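Local coordinates for protein N-acyl-D-glutamate deacylase (Bordetella bronchiseptica, PDB 3GIP) that probably catalyses the zinc-dependent hydrolysis of N-acyl-D-glutamate to D-glutamate and a carboxylate, as a member of the amidohydrolase superfamily, at residues A[33-39]-A[420-426]; A[60-64]-A[82-88]; A[98-103]-A[120-124]; A[135-141]-A[471-476]. All coordinates share one frame; numbering follows the deposited sequence.

Contact 1 (A[33-39]-A[420-426]); sequences DGRIAAI and LQPGAWA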
loop_
_atom_site.group_PDB
_atom_site.type_symbol
_atom_site.label_atom_id
_atom_site.label_comp_id
_atom_site.label_asym_id
_atom_site.label_seq_id
_atom_site.Cartn_x
_atom_site.Cartn_y
_atom_site.Cartn_z
ATOM N N ASP A 33 9.534 -0.914 26.830
ATOM C CA ASP A 33 10.461 -1.629 25.965
ATOM C C ASP A 33 9.897 -1.863 24.568
ATOM O O ASP A 33 10.129 -2.910 23.959
ATOM C CB ASP A 33 10.853 -2.961 26.608
ATOM C CG ASP A 33 11.493 -2.778 27.972
ATOM O OD1 ASP A 33 12.478 -2.015 28.065
ATOM O OD2 ASP A 33 11.013 -3.393 28.948
ATOM N N GLY A 34 9.150 -0.876 24.078
ATOM C CA GLY A 34 8.573 -0.946 22.746
ATOM C C GLY A 34 7.320 -1.783 22.595
ATOM O O GLY A 34 6.736 -1.835 21.513
ATOM N N ARG A 35 6.891 -2.422 23.677
ATOM C CA ARG A 35 5.715 -3.284 23.641
ATOM C C ARG A 35 4.591 -2.774 24.528
ATOM O O ARG A 35 4.804 -1.931 25.401
ATOM C CB ARG A 35 6.096 -4.687 24.115
ATOM C CG ARG A 35 7.279 -5.302 23.400
ATOM C CD ARG A 35 6.826 -6.204 22.281
ATOM N NE ARG A 35 7.907 -7.061 21.804
ATOM C CZ ARG A 35 7.725 -8.105 21.005
ATOM N NH1 ARG A 35 6.502 -8.421 20.598
ATOM N NH2 ARG A 35 8.761 -8.829 20.608
ATOM N N ILE A 36 3.390 -3.296 24.303
ATOM C CA ILE A 36 2.247 -2.928 25.120
ATOM C C ILE A 36 2.443 -3.722 26.407
ATOM O O ILE A 36 2.352 -4.950 26.412
ATOM C CB ILE A 36 0.923 -3.325 24.436
ATOM C CG1 ILE A 36 0.798 -2.576 23.105
ATOM C CG2 ILE A 36 -0.253 -3.003 25.345
ATOM C CD1 ILE A 36 -0.452 -2.906 22.326
ATOM N N ALA A 37 2.742 -3.013 27.489
ATOM C CA ALA A 37 3.000 -3.644 28.777
ATOM C C ALA A 37 1.757 -3.885 29.620
ATOM O O ALA A 37 1.747 -4.772 30.476
ATOM C CB ALA A 37 4.006 -2.806 29.565
ATOM N N ALA A 38 0.711 -3.100 29.393
ATOM C CA ALA A 38 -0.512 -3.262 30.162
ATOM C C ALA A 38 -1.662 -2.441 29.601
ATOM O O ALA A 38 -1.451 -1.454 28.899
ATOM C CB ALA A 38 -0.264 -2.871 31.615
ATOM N N ILE A 39 -2.878 -2.869 29.918
ATOM C CA ILE A 39 -4.090 -2.187 29.488
ATOM C C ILE A 39 -5.079 -2.215 30.648
ATOM O O ILE A 39 -5.339 -3.272 31.227
ATOM C CB ILE A 39 -4.726 -2.875 28.260
ATOM C CG1 ILE A 39 -3.766 -2.808 27.070
ATOM C CG2 ILE A 39 -6.055 -2.209 27.921
ATOM C CD1 ILE A 39 -4.286 -3.489 25.818
ATOM N N LEU A 420 -4.157 -4.142 19.789
ATOM C CA LEU A 420 -3.738 -3.582 21.061
ATOM C C LEU A 420 -4.018 -4.623 22.137
ATOM O O LEU A 420 -5.134 -4.727 22.644
ATOM C CB LEU A 420 -4.493 -2.281 21.372
ATOM C CG LEU A 420 -4.234 -1.087 20.446
ATOM C CD1 LEU A 420 -4.946 0.137 21.002
ATOM C CD2 LEU A 420 -2.734 -0.812 20.329
ATOM N N GLN A 421 -2.996 -5.410 22.455
ATOM C CA GLN A 421 -3.084 -6.447 23.479
ATOM C C GLN A 421 -1.718 -6.511 24.152
ATOM O O GLN A 421 -0.705 -6.192 23.535
ATOM C CB GLN A 421 -3.426 -7.804 22.849
ATOM C CG GLN A 421 -2.488 -8.233 21.730
ATOM C CD GLN A 421 -2.850 -9.586 21.134
ATOM O OE1 GLN A 421 -4.022 -9.869 20.859
ATOM N NE2 GLN A 421 -1.839 -10.424 20.912
ATOM N N PRO A 422 -1.671 -6.913 25.430
ATOM C CA PRO A 422 -0.371 -6.982 26.102
ATOM C C PRO A 422 0.606 -7.880 25.344
ATOM O O PRO A 422 0.228 -8.946 24.857
ATOM C CB PRO A 422 -0.725 -7.543 27.478
ATOM C CG PRO A 422 -2.124 -7.026 27.702
ATOM C CD PRO A 422 -2.764 -7.261 26.354
ATOM N N GLY A 423 1.855 -7.436 25.236
ATOM C CA GLY A 423 2.865 -8.222 24.551
ATOM C C GLY A 423 3.119 -7.844 23.104
ATOM O O GLY A 423 4.201 -8.092 22.571
ATOM N N ALA A 424 2.125 -7.249 22.457
ATOM C CA ALA A 424 2.278 -6.850 21.065
ATOM C C ALA A 424 3.110 -5.578 20.971
ATOM O O ALA A 424 3.240 -4.843 21.948
ATOM C CB ALA A 424 0.907 -6.630 20.435
ATOM N N TRP A 425 3.684 -5.329 19.799
ATOM C CA TRP A 425 4.482 -4.130 19.594
ATOM C C TRP A 425 3.605 -2.896 19.767
ATOM O O TRP A 425 2.441 -2.881 19.354
ATOM C CB TRP A 425 5.110 -4.136 18.204
ATOM C CG TRP A 425 6.228 -5.114 18.072
ATOM C CD1 TRP A 425 6.200 -6.316 17.428
ATOM C CD2 TRP A 425 7.545 -4.977 18.615
ATOM N NE1 TRP A 425 7.423 -6.939 17.533
ATOM C CE2 TRP A 425 8.267 -6.138 18.258
ATOM C CE3 TRP A 425 8.187 -3.985 19.370
ATOM C CZ2 TRP A 425 9.600 -6.335 18.629
ATOM C CZ3 TRP A 425 9.517 -4.182 19.740
ATOM C CH2 TRP A 425 10.207 -5.350 19.367
ATOM N N ALA A 426 4.171 -1.855 20.366
ATOM C CA ALA A 426 3.423 -0.635 20.621
ATOM C C ALA A 426 3.286 0.332 19.447
ATOM O O ALA A 426 3.744 1.479 19.521
ATOM C CB ALA A 426 4.013 0.092 21.829
#
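Arg35 lays its guanidinium flat on the indole of Trp425, the planes 14° apart and the group centres separated by 3.8 Å. Its side chain can be followed outward from the strand. Arg35 CB lies 3.6 Å from Ala424 O, and the chain bends at chi2 (-96°), which turns it toward Trp425. CD sits above the six-membered ring in a CH-pi contact and also approaches Gly423 O. NE and CZ continue over the same indole, Arg35 CZ reaching to 3.4 Å from Trp425 CE2. At the tip the two nitrogens part company: Arg35 NH2 stays over the ring, 3.3 Å from Trp425 CZ2, while Arg35 NH1 gives a weak hydrogen bond to Gly423 O. Arginine suits this place because it is flat enough to stack yet still carries N-H groups for a carbonyl.

Next to this stack, Arg35 and Trp425 also bridge through their backbones. Ala426 N donates to Gly34 O, Ile36 N donates to Ala424 O (2.8 Å), and Ile36 O accepts from Gly423 N. Residues 421-424 form a type II turn in which Gly423, at phi 97°, takes the position that favours glycine. Ile36 CD1 meets Leu420 CD2 at 3.7 Å, and Ile39 CD1 rests near Pro422 CD. Strand 35-40 is an outermost strand of a four-stranded sheet, and the incoming loop uses its edge. Because Arg417 also makes a cation-pi contact with Trp425, the indole probably stabilises two positive charges at this partly exposed junction.

Contact 2 (A[60-64]-A[82-88]); sequences PGFID and KTSQGIT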
loop_
_atom_site.group_PDB
_atom_site.type_symbol
_atom_site.label_atom_id
_atom_site.label_comp_id
_atom_site.label_asym_id
_atom_site.label_seq_id
_atom_site.Cartn_x
_atom_site.Cartn_y
_atom_site.Cartn_z
ATOM N N PRO A 60 -4.665 0.505 17.163
ATOM C CA PRO A 60 -3.366 0.021 16.688
ATOM C C PRO A 60 -2.976 0.937 15.524
ATOM O O PRO A 60 -3.851 1.435 14.815
ATOM C CB PRO A 60 -3.668 -1.395 16.189
ATOM C CG PRO A 60 -4.975 -1.766 16.844
ATOM C CD PRO A 60 -5.733 -0.464 16.856
ATOM N N GLY A 61 -1.682 1.165 15.328
ATOM C CA GLY A 61 -1.260 2.005 14.220
ATOM C C GLY A 61 -1.768 1.402 12.922
ATOM O O GLY A 61 -1.869 0.177 12.802
ATOM N N PHE A 62 -2.089 2.239 11.941
ATOM C CA PHE A 62 -2.601 1.716 10.680
ATOM C C PHE A 62 -1.518 1.095 9.809
ATOM O O PHE A 62 -0.381 1.571 9.761
ATOM C CB PHE A 62 -3.334 2.813 9.903
ATOM C CG PHE A 62 -4.390 3.520 10.708
ATOM C CD1 PHE A 62 -5.170 2.821 11.627
ATOM C CD2 PHE A 62 -4.610 4.887 10.546
ATOM C CE1 PHE A 62 -6.149 3.471 12.373
ATOM C CE2 PHE A 62 -5.587 5.545 11.287
ATOM C CZ PHE A 62 -6.358 4.838 12.201
ATOM N N ILE A 63 -1.890 0.017 9.129
ATOM C CA ILE A 63 -0.978 -0.705 8.257
ATOM C C ILE A 63 -1.349 -0.460 6.797
ATOM O O ILE A 63 -2.393 -0.911 6.323
ATOM C CB ILE A 63 -1.016 -2.222 8.572
ATOM C CG1 ILE A 63 -0.612 -2.448 10.031
ATOM C CG2 ILE A 63 -0.084 -2.980 7.635
ATOM C CD1 ILE A 63 -0.582 -3.905 10.454
ATOM N N ASP A 64 -0.487 0.277 6.098
ATOM C CA ASP A 64 -0.696 0.598 4.692
ATOM C C ASP A 64 -0.179 -0.569 3.869
ATOM O O ASP A 64 1.024 -0.692 3.637
ATOM C CB ASP A 64 0.069 1.875 4.336
ATOM C CG ASP A 64 -0.218 2.357 2.931
ATOM O OD1 ASP A 64 -0.997 1.696 2.209
ATOM O OD2 ASP A 64 0.342 3.406 2.549
ATOM N N LYS A 82 2.921 9.465 5.790
ATOM C CA LYS A 82 2.398 8.249 6.414
ATOM C C LYS A 82 1.991 8.518 7.858
ATOM O O LYS A 82 0.856 8.266 8.257
ATOM C CB LYS A 82 3.453 7.137 6.429
ATOM C CG LYS A 82 3.967 6.688 5.077
ATOM C CD LYS A 82 2.897 6.021 4.233
ATOM C CE LYS A 82 3.557 5.282 3.081
ATOM N NZ LYS A 82 2.606 4.795 2.049
ATOM N N THR A 83 2.929 9.032 8.646
ATOM C CA THR A 83 2.660 9.286 10.052
ATOM C C THR A 83 1.513 10.257 10.308
ATOM O O THR A 83 0.738 10.068 11.250
ATOM C CB THR A 83 3.923 9.805 10.773
ATOM O OG1 THR A 83 4.276 11.089 10.253
ATOM C CG2 THR A 83 5.087 8.845 10.566
ATOM N N SER A 84 1.396 11.284 9.471
ATOM C CA SER A 84 0.345 12.281 9.642
ATOM C C SER A 84 -1.063 11.740 9.418
ATOM O O SER A 84 -2.040 12.411 9.753
ATOM C CB SER A 84 0.595 13.487 8.732
ATOM O OG SER A 84 0.462 13.146 7.365
ATOM N N GLN A 85 -1.176 10.544 8.845
ATOM C CA GLN A 85 -2.493 9.946 8.655
ATOM C C GLN A 85 -2.649 8.678 9.497
ATOM O O GLN A 85 -3.551 7.866 9.267
ATOM C CB GLN A 85 -2.782 9.670 7.170
ATOM C CG GLN A 85 -1.835 8.735 6.450
ATOM C CD GLN A 85 -2.274 8.481 5.017
ATOM O OE1 GLN A 85 -3.366 7.962 4.773
ATOM N NE2 GLN A 85 -1.426 8.847 4.062
ATOM N N GLY A 86 -1.757 8.526 10.476
ATOM C CA GLY A 86 -1.811 7.402 11.398
ATOM C C GLY A 86 -1.177 6.074 11.029
ATOM O O GLY A 86 -1.381 5.090 11.735
ATOM N N ILE A 87 -0.397 6.043 9.954
ATOM C CA ILE A 87 0.240 4.813 9.490
ATOM C C ILE A 87 1.539 4.513 10.237
ATOM O O ILE A 87 2.414 5.373 10.333
ATOM C CB ILE A 87 0.528 4.909 7.979
ATOM C CG1 ILE A 87 -0.793 5.050 7.220
ATOM C CG2 ILE A 87 1.289 3.685 7.497
ATOM C CD1 ILE A 87 -0.625 5.471 5.773
ATOM N N THR A 88 1.656 3.290 10.755
ATOM C CA THR A 88 2.845 2.868 11.501
ATOM C C THR A 88 3.621 1.741 10.817
ATOM O O THR A 88 4.740 1.413 11.222
ATOM C CB THR A 88 2.474 2.396 12.919
ATOM O OG1 THR A 88 1.486 1.363 12.834
ATOM C CG2 THR A 88 1.926 3.550 13.738
#
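This is a buried parallel strand pairing, joining Phe62 on strand 57-64 to Ile87 at the start of strand 87-92. Phe62 N donates to Gly86 O (2.9 Å), and Thr88 N returns the bond to Phe62 O, so Phe62 grips the residues before and after its partner. Its ring turns an edge to the second segment, where Phe62 CD2 lies 3.4 Å from Gln85 O; that oxygen is buried and has no hydrogen-bonding partner. Glycine suits both close approaches: the lack of a side chain at Gly61 lets Thr88 OG1 come to 3.1 Å from Gly61 CA, and Gly86 adopts a positive phi beside the Phe62 ring.

The pairing belongs to the TIM-barrel fold of amidohydrolases, and a Schellman motif stops the preceding helix just before the second strand. Gly86 gives its N-H to Thr83 O, while Ile87 N reaches back to Lys82 O.

Further along, Asp64 sets CG anti to its backbone N (chi1 -174°), presenting OD2 to Lys82 NZ in a 2.7 Å salt bridge on the anti side of the carboxylate and 26° out of its plane. Ser364 also hydrogen-bonds OD2, and Asp69 shares the lysine, so one lysine probably offsets part of the charge of two carboxylates. Aliphatic Ile87 lies alongside, Ile87 CG2 3.8 Å from Asp64 CB.

Contact 3 (A[98-103]-A[120-124]); sequences SAAPAP and LFADV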
loop_
_atom_site.group_PDB
_atom_site.type_symbol
_atom_site.label_atom_id
_atom_site.label_comp_id
_atom_site.label_asym_id
_atom_site.label_seq_id
_atom_site.Cartn_x
_atom_site.Cartn_y
_atom_site.Cartn_z
ATOM N N SER A 98 9.896 -3.261 -7.086
ATOM C CA SER A 98 10.437 -3.196 -5.735
ATOM C C SER A 98 11.857 -2.639 -5.679
ATOM O O SER A 98 12.492 -2.428 -6.710
ATOM C CB SER A 98 10.430 -4.600 -5.129
ATOM O OG SER A 98 11.140 -5.507 -5.968
ATOM N N ALA A 99 12.341 -2.419 -4.460
ATOM C CA ALA A 99 13.685 -1.891 -4.244
ATOM C C ALA A 99 14.752 -2.854 -4.752
ATOM O O ALA A 99 15.831 -2.429 -5.161
ATOM C CB ALA A 99 13.904 -1.620 -2.761
ATOM N N ALA A 100 14.445 -4.146 -4.724
ATOM C CA ALA A 100 15.384 -5.173 -5.165
ATOM C C ALA A 100 14.624 -6.387 -5.698
ATOM O O ALA A 100 13.452 -6.574 -5.387
ATOM C CB ALA A 100 16.279 -5.586 -3.994
ATOM N N PRO A 101 15.283 -7.230 -6.511
ATOM C CA PRO A 101 16.674 -7.126 -6.965
ATOM C C PRO A 101 16.842 -6.118 -8.094
ATOM O O PRO A 101 15.874 -5.731 -8.747
ATOM C CB PRO A 101 16.987 -8.546 -7.416
ATOM C CG PRO A 101 15.684 -8.973 -8.013
ATOM C CD PRO A 101 14.684 -8.496 -6.973
ATOM N N ALA A 102 18.083 -5.707 -8.327
ATOM C CA ALA A 102 18.385 -4.745 -9.375
ATOM C C ALA A 102 18.291 -5.373 -10.762
ATOM O O ALA A 102 18.631 -6.543 -10.956
ATOM C CB ALA A 102 19.782 -4.165 -9.155
ATOM N N PRO A 103 17.819 -4.602 -11.750
ATOM C CA PRO A 103 17.698 -5.114 -13.116
ATOM C C PRO A 103 19.068 -5.276 -13.753
ATOM O O PRO A 103 20.051 -4.696 -13.287
ATOM C CB PRO A 103 16.882 -4.032 -13.812
ATOM C CG PRO A 103 17.364 -2.788 -13.135
ATOM C CD PRO A 103 17.361 -3.202 -11.677
ATOM N N LEU A 120 18.510 0.938 -7.659
ATOM C CA LEU A 120 17.981 -0.210 -6.935
ATOM C C LEU A 120 19.061 -1.025 -6.235
ATOM O O LEU A 120 20.236 -0.978 -6.605
ATOM C CB LEU A 120 17.174 -1.099 -7.885
ATOM C CG LEU A 120 15.938 -0.413 -8.481
ATOM C CD1 LEU A 120 15.140 -1.402 -9.318
ATOM C CD2 LEU A 120 15.078 0.140 -7.355
ATOM N N PHE A 121 18.650 -1.765 -5.210
ATOM C CA PHE A 121 19.557 -2.600 -4.433
ATOM C C PHE A 121 19.785 -3.943 -5.117
ATOM O O PHE A 121 18.905 -4.454 -5.809
ATOM C CB PHE A 121 18.985 -2.808 -3.031
ATOM C CG PHE A 121 19.012 -1.568 -2.182
ATOM C CD1 PHE A 121 20.138 -1.250 -1.428
ATOM C CD2 PHE A 121 17.926 -0.700 -2.162
ATOM C CE1 PHE A 121 20.181 -0.082 -0.664
ATOM C CE2 PHE A 121 17.958 0.470 -1.403
ATOM C CZ PHE A 121 19.088 0.779 -0.653
ATOM N N ALA A 122 20.975 -4.506 -4.924
ATOM C CA ALA A 122 21.337 -5.784 -5.530
ATOM C C ALA A 122 20.327 -6.887 -5.227
ATOM O O ALA A 122 19.879 -7.593 -6.129
ATOM C CB ALA A 122 22.727 -6.204 -5.054
ATOM N N ASP A 123 19.990 -7.039 -3.951
ATOM C CA ASP A 123 19.031 -8.050 -3.519
ATOM C C ASP A 123 18.365 -7.615 -2.224
ATOM O O ASP A 123 18.703 -6.574 -1.661
ATOM C CB ASP A 123 19.719 -9.407 -3.316
ATOM C CG ASP A 123 20.972 -9.314 -2.457
ATOM O OD1 ASP A 123 21.003 -8.497 -1.512
ATOM O OD2 ASP A 123 21.926 -10.078 -2.722
ATOM N N VAL A 124 17.416 -8.415 -1.749
ATOM C CA VAL A 124 16.712 -8.086 -0.519
ATOM C C VAL A 124 17.659 -7.992 0.674
ATOM O O VAL A 124 17.509 -7.115 1.520
ATOM C CB VAL A 124 15.592 -9.106 -0.233
ATOM C CG1 VAL A 124 14.942 -8.805 1.109
ATOM C CG2 VAL A 124 14.551 -9.041 -1.342
#
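Leu120 meets the backbone of Ser98 and Ala99 where two irregular loop segments pack together in the long connection between strand 87-92 and helix 124-133 of the amidohydrolase barrel. Leu120, Ala99 and Ala100 have the most surface buried here. Leu120 CB comes to 3.3 Å from Ala99 O and Leu120 CD1 lies 3.7 Å from Pro103 CD, the two side chains crossing at about a right angle. A branched aliphatic group packs along the backbone here while asking no hydrogen bond of the carbonyls beside it.

Ala99 contributes its oxygen as the acceptor for Phe121 N, at 2.9 Å, and its CB lies near Phe121 CD2. Beyond the contact, Phe121 meets the ring of Tyr127 on the following helix.

Ala100 CB points toward the opposite segment, 3.4 Å from Phe121 O and equally close to Asp123 C; so short a side chain fits where the backbones run near each other. The peptide bond between Ala100 and Pro101 is cis, a geometry that proline tolerates well, and it turns the segment at this point. Asp123 serves as N-cap of helix 124-133, its OD1 bonded to Ala126 N. Within 98-103, Ser98 OG donates to Ala100 O at 2.6 Å from above the carbonyl plane, and also bonds Gly145 N.

Contact 4 (A[135-141]-A[471-476]); sequences RPMINVA and RPGQVL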
loop_
_atom_site.group_PDB
_atom_site.type_symbol
_atom_site.label_atom_id
_atom_site.label_comp_id
_atom_site.label_asym_id
_atom_site.label_seq_id
_atom_site.Cartn_x
_atom_site.Cartn_y
_atom_site.Cartn_z
ATOM N N ARG A 135 17.525 3.020 10.165
ATOM C CA ARG A 135 16.162 2.657 10.536
ATOM C C ARG A 135 15.094 3.590 9.982
ATOM O O ARG A 135 15.225 4.812 10.042
ATOM C CB ARG A 135 16.036 2.571 12.060
ATOM C CG ARG A 135 16.871 1.461 12.691
ATOM C CD ARG A 135 16.514 0.099 12.110
ATOM N NE ARG A 135 17.322 -0.979 12.679
ATOM C CZ ARG A 135 17.201 -1.435 13.921
ATOM N NH1 ARG A 135 16.298 -0.911 14.741
ATOM N NH2 ARG A 135 17.988 -2.415 14.349
ATOM N N PRO A 136 14.015 3.012 9.431
ATOM C CA PRO A 136 12.898 3.766 8.853
ATOM C C PRO A 136 12.032 4.404 9.934
ATOM O O PRO A 136 12.025 3.953 11.076
ATOM C CB PRO A 136 12.149 2.702 8.058
ATOM C CG PRO A 136 12.331 1.477 8.914
ATOM C CD PRO A 136 13.803 1.560 9.284
ATOM N N MET A 137 11.305 5.456 9.569
ATOM C CA MET A 137 10.438 6.153 10.515
ATOM C C MET A 137 9.313 5.242 10.997
ATOM O O MET A 137 8.879 5.324 12.148
ATOM C CB MET A 137 9.832 7.397 9.860
ATOM C CG MET A 137 9.040 8.271 10.820
ATOM S SD MET A 137 10.082 9.006 12.099
ATOM C CE MET A 137 10.733 10.435 11.211
ATOM N N ILE A 138 8.836 4.389 10.099
ATOM C CA ILE A 138 7.768 3.448 10.415
ATOM C C ILE A 138 8.238 2.040 10.063
ATOM O O ILE A 138 9.311 1.865 9.481
ATOM C CB ILE A 138 6.470 3.767 9.620
ATOM C CG1 ILE A 138 6.708 3.607 8.117
ATOM C CG2 ILE A 138 6.009 5.185 9.930
ATOM C CD1 ILE A 138 5.438 3.758 7.276
ATOM N N ASN A 139 7.442 1.034 10.414
ATOM C CA ASN A 139 7.819 -0.344 10.118
ATOM C C ASN A 139 7.701 -0.617 8.630
ATOM O O ASN A 139 6.832 -0.062 7.949
ATOM C CB ASN A 139 6.942 -1.319 10.901
ATOM C CG ASN A 139 7.017 -1.086 12.390
ATOM O OD1 ASN A 139 6.006 -0.806 13.038
ATOM N ND2 ASN A 139 8.219 -1.190 12.945
ATOM N N VAL A 140 8.579 -1.480 8.129
ATOM C CA VAL A 140 8.593 -1.809 6.713
ATOM C C VAL A 140 8.606 -3.299 6.403
ATOM O O VAL A 140 9.479 -4.036 6.864
ATOM C CB VAL A 140 9.825 -1.182 6.023
ATOM C CG1 VAL A 140 9.805 -1.493 4.533
ATOM C CG2 VAL A 140 9.844 0.319 6.264
ATOM N N ALA A 141 7.624 -3.732 5.620
ATOM C CA ALA A 141 7.529 -5.116 5.171
ATOM C C ALA A 141 7.722 -4.983 3.669
ATOM O O ALA A 141 7.270 -3.999 3.077
ATOM C CB ALA A 141 6.155 -5.696 5.485
ATOM N N ARG A 471 15.511 6.531 14.149
ATOM C CA ARG A 471 14.071 6.320 14.039
ATOM C C ARG A 471 13.702 4.947 14.613
ATOM O O ARG A 471 14.539 4.044 14.656
ATOM C CB ARG A 471 13.652 6.466 12.576
ATOM C CG ARG A 471 13.818 7.904 12.066
ATOM C CD ARG A 471 13.510 8.028 10.583
ATOM N NE ARG A 471 14.607 7.557 9.741
ATOM C CZ ARG A 471 15.712 8.252 9.491
ATOM N NH1 ARG A 471 15.877 9.460 10.017
ATOM N NH2 ARG A 471 16.655 7.742 8.708
ATOM N N PRO A 472 12.443 4.772 15.060
ATOM C CA PRO A 472 11.947 3.523 15.654
ATOM C C PRO A 472 11.429 2.394 14.763
ATOM O O PRO A 472 11.145 1.301 15.260
ATOM C CB PRO A 472 10.864 4.021 16.598
ATOM C CG PRO A 472 10.232 5.097 15.778
ATOM C CD PRO A 472 11.428 5.837 15.184
ATOM N N GLY A 473 11.296 2.646 13.466
ATOM C CA GLY A 473 10.797 1.616 12.571
ATOM C C GLY A 473 11.666 0.375 12.502
ATOM O O GLY A 473 12.882 0.439 12.694
ATOM N N GLN A 474 11.036 -0.761 12.224
ATOM C CA GLN A 474 11.743 -2.029 12.116
ATOM C C GLN A 474 11.471 -2.688 10.776
ATOM O O GLN A 474 10.419 -2.478 10.172
ATOM C CB GLN A 474 11.288 -2.997 13.212
ATOM C CG GLN A 474 11.735 -2.661 14.621
ATOM C CD GLN A 474 11.187 -3.649 15.635
ATOM O OE1 GLN A 474 11.142 -4.853 15.379
ATOM N NE2 GLN A 474 10.777 -3.147 16.794
ATOM N N VAL A 475 12.430 -3.476 10.305
ATOM C CA VAL A 475 12.236 -4.208 9.065
ATOM C C VAL A 475 11.474 -5.444 9.518
ATOM O O VAL A 475 11.951 -6.195 10.369
ATOM C CB VAL A 475 13.572 -4.643 8.435
ATOM C CG1 VAL A 475 13.309 -5.556 7.245
ATOM C CG2 VAL A 475 14.356 -3.424 7.997
ATOM N N LEU A 476 10.282 -5.648 8.971
ATOM C CA LEU A 476 9.480 -6.798 9.362
ATOM C C LEU A 476 9.832 -8.018 8.519
ATOM O O LEU A 476 9.174 -8.315 7.521
ATOM C CB LEU A 476 7.990 -6.465 9.234
ATOM C CG LEU A 476 7.561 -5.171 9.940
ATOM C CD1 LEU A 476 6.046 -5.033 9.863
ATOM C CD2 LEU A 476 8.020 -5.183 11.400
HETATM O O HOH W 1 17.092 6.088 11.913
HETATM O O HOH W 2 15.182 5.706 7.025
HETATM O O HOH W 3 14.457 1.067 14.663
#
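A bend at chi3 (-78°) in Arg471 swings NE back to Arg135 O, and chi1 near -173° in Met137 places its CG anti to the backbone N, leaving the thioether to cross the arginine at about a right angle. Met137 CE comes within 3.7 Å of Arg471 CD, a flexible apolar cover for the arginine's aliphatic part. The bond from Arg471 NE to Arg135 O is short (2.8 Å) but weak, with an angle of 128°. Water 1 bridges the segments, donating a hydrogen bond to Arg135 O and accepting one from Arg471 N, and it also lies over a face of the Arg471 guanidinium. Water 3 accepts a hydrogen bond from Arg135 NH1 at 2.7 Å and donates to the carbonyls of Arg471 and Gly473.

Gly473 suits the next step: lacking a side chain, it lets the chain pass close to Pro136 O and Ile138 O, and its N-H makes a weak bond to Pro136 O. Beyond it the backbones align: Val140 N donates to Gln474 O (2.9 Å), and Val140 O accepts from Leu476 N. Leu476 rests CB against Ala141 CB at 4.2 Å, while Val475 packs on helix 124-133. The C-terminal tail thus forms a single beta bridge with Val140 on strand 139-145, one of the parallel strands of the TIM barrel.

How the contacts relate
Contacts 1, 2 and 4 cluster, with centres 12 to 17 Å apart, whereas contact 3 touches none of them: its centre is 34 Å from that of contact 1, though its nearest atoms come within about 7 Å of contact 4. Contacts 2 and 3 are nested inside the long loop closed by contact 1, while contacts 1 and 4 alternate along the chain. Contacts 2 and 4 meet on neighbouring strands 87-92 and 139-145, where Thr88 O lies 2.8 Å from Asn139 N. Contact 1 touches contact 2 through Leu420 and Pro60, and contact 4 through Trp425 and Gln474. The N-terminal sheet and C-terminal tail are thereby tied to the barrel strands; contact 3 lies in the loop after strand 87-92, the Ser98 side chain about 12 Å from the zinc.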